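Local atomic coordinates of Ice-binding protein (Leucosporidium, PDB entry 3UYU), a protein that binds to the surface of ice crystals and inhibits their growth, conferring freeze tolerance with a low thermal hysteresis activity. Residues T133-G138 with T159-A164; D139-F144 with S166-F171. The protein carries 2 engineered substitutions. All coordinates share one frame; numbering follows the deposited sequence.

Contact 1 of 2, residues T133-G138 with T159-A164; sequences TFEGNG and TLAGGA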
loop_
_atom_site.group_PDB
_atom_site.type_symbol
_atom_site.label_atom_id
_atom_site.label_comp_id
_atom_site.label_asym_id
_atom_site.label_seq_id
_atom_site.Cartn_x
_atom_site.Cartn_y
_atom_site.Cartn_z
ATOM N N THR A 133 -13.296 24.119 -18.052
ATOM C CA THR A 133 -14.443 23.623 -17.281
ATOM C C THR A 133 -14.581 22.137 -17.447
ATOM O O THR A 133 -14.476 21.629 -18.545
ATOM C CB THR A 133 -15.729 24.288 -17.797
ATOM O OG1 THR A 133 -15.631 25.707 -17.607
ATOM C CG2 THR A 133 -16.959 23.757 -17.002
ATOM N N PHE A 134 -14.787 21.429 -16.338
ATOM C CA PHE A 134 -15.137 19.986 -16.351
ATOM C C PHE A 134 -16.602 19.918 -16.064
ATOM O O PHE A 134 -17.021 20.431 -15.026
ATOM C CB PHE A 134 -14.344 19.223 -15.283
ATOM C CG PHE A 134 -12.879 19.344 -15.464
ATOM C CD1 PHE A 134 -12.118 18.304 -16.015
ATOM C CD2 PHE A 134 -12.234 20.491 -15.096
ATOM C CE1 PHE A 134 -10.720 18.465 -16.196
ATOM C CE2 PHE A 134 -10.854 20.646 -15.278
ATOM C CZ PHE A 134 -10.102 19.594 -15.847
ATOM N N GLU A 135 -17.361 19.274 -16.945
ATOM C CA GLU A 135 -18.826 19.139 -16.710
ATOM C C GLU A 135 -19.243 17.704 -16.630
ATOM O O GLU A 135 -19.136 16.964 -17.662
ATOM C CB GLU A 135 -19.609 19.833 -17.813
ATOM C CG GLU A 135 -21.108 19.871 -17.509
ATOM C CD GLU A 135 -21.955 20.358 -18.690
ATOM O OE1 GLU A 135 -21.584 21.404 -19.307
ATOM O OE2 GLU A 135 -23.010 19.690 -18.972
ATOM N N GLY A 136 -19.707 17.242 -15.466
ATOM C CA GLY A 136 -20.224 15.887 -15.361
ATOM C C GLY A 136 -20.714 15.702 -13.955
ATOM O O GLY A 136 -20.496 16.588 -13.142
ATOM N N ASN A 137 -21.339 14.579 -13.659
ATOM C CA ASN A 137 -21.941 14.393 -12.381
ATOM C C ASN A 137 -20.924 14.006 -11.309
ATOM O O ASN A 137 -19.702 13.996 -11.522
ATOM C CB ASN A 137 -23.180 13.443 -12.468
ATOM C CG ASN A 137 -22.816 12.002 -12.783
ATOM O OD1 ASN A 137 -21.690 11.550 -12.476
ATOM N ND2 ASN A 137 -23.763 11.225 -13.339
ATOM N N GLY A 138 -21.450 13.697 -10.132
ATOM C CA GLY A 138 -20.649 13.484 -8.932
ATOM C C GLY A 138 -19.854 12.190 -8.981
ATOM O O GLY A 138 -18.919 12.052 -8.174
ATOM N N THR A 159 -12.687 25.041 -13.541
ATOM C CA THR A 159 -14.021 25.187 -12.922
ATOM C C THR A 159 -14.724 23.853 -12.987
ATOM O O THR A 159 -14.598 23.098 -13.971
ATOM C CB THR A 159 -14.814 26.353 -13.670
ATOM O OG1 THR A 159 -15.253 25.896 -14.902
ATOM C CG2 THR A 159 -13.995 27.508 -13.848
ATOM N N LEU A 160 -15.483 23.549 -11.935
ATOM C CA LEU A 160 -16.250 22.313 -11.893
ATOM C C LEU A 160 -17.720 22.696 -12.203
ATOM O O LEU A 160 -18.272 23.762 -11.727
ATOM C CB LEU A 160 -16.156 21.653 -10.497
ATOM C CG LEU A 160 -14.746 21.265 -10.086
ATOM C CD1 LEU A 160 -14.746 20.688 -8.628
ATOM C CD2 LEU A 160 -14.087 20.391 -11.147
ATOM N N ALA A 161 -18.343 21.851 -13.020
ATOM C CA ALA A 161 -19.791 22.034 -13.273
ATOM C C ALA A 161 -20.506 20.730 -13.331
ATOM O O ALA A 161 -19.883 19.710 -13.567
ATOM C CB ALA A 161 -19.948 22.780 -14.598
ATOM N N GLY A 162 -21.835 20.717 -13.111
ATOM C CA GLY A 162 -22.597 19.521 -13.252
ATOM C C GLY A 162 -22.620 18.571 -12.066
ATOM O O GLY A 162 -23.248 17.517 -12.105
ATOM N N GLY A 163 -21.884 18.897 -10.995
ATOM C CA GLY A 163 -21.764 18.001 -9.820
ATOM C C GLY A 163 -20.368 17.400 -9.625
ATOM O O GLY A 163 -20.139 16.754 -8.584
ATOM N N ALA A 164 -19.482 17.734 -10.565
ATOM C CA ALA A 164 -18.114 17.091 -10.676
ATOM C C ALA A 164 -17.311 17.320 -9.401
ATOM O O ALA A 164 -17.477 18.320 -8.698
ATOM C CB ALA A 164 -17.348 17.634 -11.885
#
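Phe134 pairs with the backbone on both sides of Leu160: its N bonds to Thr159 O at 2.9 Å, while its O receives Ala161 N at 2.8 Å. Gly136 N then reaches Ala161 O at 3.1 Å, where the strands give way to turns. CA-H...O contacts fill in between, among them Glu135 CA to Ala161 O and Asn137 CA to Gly162 O.

Among side chains the polar link is between two threonines on the outward face, where Thr133 OG1 donates to Thr159 OG1 at 2.7 Å. Different rotamers bring the hydroxyls together: in Thr133 OG1 lies anti to the carbonyl carbon (chi1 -61°), whereas in Thr159 it sits between N and C (chi1 75°). These strands belong to the right-handed beta-helix, in which equivalent residues of successive coils stack in line, here Thr133 over Thr159 and Glu135 over Ala161. This face is partly open to solvent, which suits beta-branched, polar threonine and the extended, exposed Glu135.

Apolar contact is lighter. Phe134, on the inward face, brings its CB to 4.3 Å from Leu160 CD2 and carries Thr159 O at the edge of its ring; the ring also meets Trp142 edge-to-face and packs on Phe158, as suits a large aromatic lining the core. Starting from the last strand residue, Ala161 to Ala164 forms a type I' turn, whose positive phi values at Gly162 and Gly163 suit glycine. The turn passes close to Gly136, and the small methyl of Ala164 lies 3.5 Å from Gly136 O.

Contact 2 of 2, residues D139-F144 with S166-F171; sequences DATWVF and STNIAF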
loop_
_atom_site.group_PDB
_atom_site.type_symbol
_atom_site.label_atom_id
_atom_site.label_comp_id
_atom_site.label_asym_id
_atom_site.label_seq_id
_atom_site.Cartn_x
_atom_site.Cartn_y
_atom_site.Cartn_z
ATOM N N ASP A 139 -20.240 11.293 -9.905
ATOM C CA ASP A 139 -19.487 10.039 -9.993
ATOM C C ASP A 139 -18.678 9.973 -11.261
ATOM O O ASP A 139 -18.015 8.930 -11.541
ATOM C CB ASP A 139 -20.382 8.803 -9.989
ATOM C CG ASP A 139 -21.044 8.560 -8.665
ATOM O OD1 ASP A 139 -22.179 8.076 -8.776
ATOM O OD2 ASP A 139 -20.536 8.937 -7.574
ATOM N N ALA A 140 -18.771 11.011 -12.076
ATOM C CA ALA A 140 -18.090 11.009 -13.379
ATOM C C ALA A 140 -16.606 11.035 -13.192
ATOM O O ALA A 140 -16.128 11.686 -12.282
ATOM C CB ALA A 140 -18.493 12.148 -14.233
ATOM N N THR A 141 -15.896 10.353 -14.104
ATOM C CA THR A 141 -14.429 10.339 -14.072
ATOM C C THR A 141 -13.785 10.842 -15.354
ATOM O O THR A 141 -14.333 10.665 -16.477
ATOM C CB THR A 141 -13.853 8.923 -13.731
ATOM O OG1 THR A 141 -14.517 7.976 -14.579
ATOM C CG2 THR A 141 -14.099 8.597 -12.271
ATOM N N TRP A 142 -12.623 11.494 -15.170
ATOM C CA TRP A 142 -11.815 12.036 -16.273
ATOM C C TRP A 142 -10.362 11.542 -16.070
ATOM O O TRP A 142 -9.834 11.641 -14.983
ATOM C CB TRP A 142 -11.724 13.560 -16.183
ATOM C CG TRP A 142 -12.975 14.338 -16.550
ATOM C CD1 TRP A 142 -13.248 14.954 -17.755
ATOM C CD2 TRP A 142 -14.079 14.636 -15.677
ATOM N NE1 TRP A 142 -14.465 15.627 -17.668
ATOM C CE2 TRP A 142 -14.988 15.444 -16.419
ATOM C CE3 TRP A 142 -14.396 14.302 -14.346
ATOM C CZ2 TRP A 142 -16.208 15.926 -15.880
ATOM C CZ3 TRP A 142 -15.608 14.782 -13.796
ATOM C CH2 TRP A 142 -16.520 15.572 -14.609
ATOM N N VAL A 143 -9.720 11.093 -17.153
ATOM C CA VAL A 143 -8.271 10.858 -17.131
ATOM C C VAL A 143 -7.685 11.472 -18.357
ATOM O O VAL A 143 -8.243 11.250 -19.461
ATOM C CB VAL A 143 -7.933 9.333 -17.125
ATOM C CG1 VAL A 143 -6.384 9.129 -17.399
ATOM C CG2 VAL A 143 -8.408 8.715 -15.835
ATOM N N PHE A 144 -6.625 12.262 -18.161
ATOM C CA PHE A 144 -5.769 12.852 -19.237
ATOM C C PHE A 144 -4.463 12.112 -19.314
ATOM O O PHE A 144 -3.801 11.906 -18.301
ATOM C CB PHE A 144 -5.530 14.347 -18.923
ATOM C CG PHE A 144 -6.857 15.053 -18.697
ATOM C CD1 PHE A 144 -7.488 15.008 -17.435
ATOM C CD2 PHE A 144 -7.582 15.547 -19.772
ATOM C CE1 PHE A 144 -8.807 15.559 -17.277
ATOM C CE2 PHE A 144 -8.842 16.118 -19.616
ATOM C CZ PHE A 144 -9.480 16.112 -18.382
ATOM N N SER A 166 -13.167 16.943 -7.927
ATOM C CA SER A 166 -11.768 16.800 -8.319
ATOM C C SER A 166 -11.134 15.506 -7.783
ATOM O O SER A 166 -10.016 15.211 -8.204
ATOM C CB SER A 166 -10.949 18.034 -7.826
ATOM O OG SER A 166 -10.987 18.125 -6.398
ATOM N N THR A 167 -11.774 14.757 -6.898
ATOM C CA THR A 167 -11.260 13.407 -6.596
ATOM C C THR A 167 -11.350 12.491 -7.795
ATOM O O THR A 167 -10.717 11.437 -7.790
ATOM C CB THR A 167 -11.999 12.764 -5.430
ATOM O OG1 THR A 167 -13.399 12.736 -5.670
ATOM C CG2 THR A 167 -11.791 13.645 -4.195
ATOM N N ASN A 168 -12.164 12.868 -8.798
ATOM C CA ASN A 168 -12.429 12.023 -9.964
ATOM C C ASN A 168 -11.744 12.508 -11.216
ATOM O O ASN A 168 -12.176 12.096 -12.304
ATOM C CB ASN A 168 -13.968 11.879 -10.179
ATOM C CG ASN A 168 -14.620 11.141 -9.012
ATOM O OD1 ASN A 168 -13.999 10.253 -8.377
ATOM N ND2 ASN A 168 -15.886 11.541 -8.697
ATOM N N ILE A 169 -10.729 13.398 -11.093
ATOM C CA ILE A 169 -10.030 14.020 -12.241
ATOM C C ILE A 169 -8.549 13.667 -12.035
ATOM O O ILE A 169 -7.961 14.023 -10.993
ATOM C CB ILE A 169 -10.222 15.576 -12.244
ATOM C CG1 ILE A 169 -11.734 15.932 -12.488
ATOM C CG2 ILE A 169 -9.367 16.217 -13.277
ATOM C CD1 ILE A 169 -12.057 17.469 -12.245
ATOM N N ALA A 170 -7.976 12.938 -13.002
ATOM C CA ALA A 170 -6.546 12.561 -12.918
ATOM C C ALA A 170 -5.800 12.916 -14.174
ATOM O O ALA A 170 -6.288 12.629 -15.271
ATOM C CB ALA A 170 -6.420 11.055 -12.659
ATOM N N PHE A 171 -4.634 13.557 -13.993
ATOM C CA PHE A 171 -3.785 13.953 -15.100
ATOM C C PHE A 171 -2.502 13.181 -15.029
ATOM O O PHE A 171 -1.706 13.355 -14.095
ATOM C CB PHE A 171 -3.444 15.463 -14.972
ATOM C CG PHE A 171 -4.550 16.423 -15.419
ATOM C CD1 PHE A 171 -4.475 17.015 -16.688
ATOM C CD2 PHE A 171 -5.596 16.792 -14.552
ATOM C CE1 PHE A 171 -5.459 17.940 -17.145
ATOM C CE2 PHE A 171 -6.620 17.700 -14.999
ATOM C CZ PHE A 171 -6.529 18.278 -16.261
HETATM O O HOH W 1 -17.416 9.586 -6.857
HETATM O O HOH W 2 -17.086 13.628 -10.557
#
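Phe144 and Phe171 lie side by side and form an offset stack, with centroids 4.2 Å apart and planes at 15°. Phe144 CD1 sits over the centre of the Phe171 ring, while Phe171 CE1 covers the rim of the Phe144 ring. Both residues set CG anti to the carbonyl carbon (chi1 -53° and -78°), which sends the rings the same way and lets them overlap. Next along, Ile169 divides its branches: CG1 packs at 3.6 Å from Trp142 CE3, and CG2 meets the edge of the Phe144 ring. Flat rings and a branched aliphatic chain suit this buried layer because they fill it without needing polar partners, apart from Trp142 NE1, which bonds to Leu115 O. On the opposite face Val143 CG2 lies near the small Ala170 CB, and before the strands Thr141 CG2 comes to 3.9 Å from Asn168 CB.

The register comes from a parallel backbone pairing, Trp142 N to Asn168 O (3.0 Å), Ala170 N to Trp142 O, and Phe144 N to Ala170 O (2.9 Å). Strands 142-146 and 169-173 are neighbouring rungs of the right-handed beta-helix. The Phe144 ring also meets Tyr120 of the paired strand 118-122, and Phe171 meets Phe185, whose ring is steeply inclined to it.

Just before the strands, the Asn168 amide makes water-bridged contacts. Its ND2 gives hydrogen bonds to two waters, one of which donates to Ala140 O at 2.8 Å and the other to Asp139 OD2 at 3.3 Å. Further out, Thr141 OG1 bonds to the backbone N of Leu4.

Overall arrangement
Contacts 1 and 2, centred 10 Å apart, join the same two successive coils of the right-handed beta-helix. Segment 133-138 leads into 139-144, and 166-171 closely follows 159-164: each coil gives a segment to contact 1, turns the corner, and gives the next to contact 2. Strands 132-135 and 158-161 pair on one face, strands 142-146 and 169-173 on another. Inside the corner Phe134 CE1 lies 3.4 Å from Phe144 CZ and Ala164 CB meets Trp142 CH2, making a shared core. Contact 1 lies near the surface, away from the inferred ice-binding sites; contact 2 is largely buried, in the core near one of them, the Phe171 side chain about 11 Å from that of Ser127.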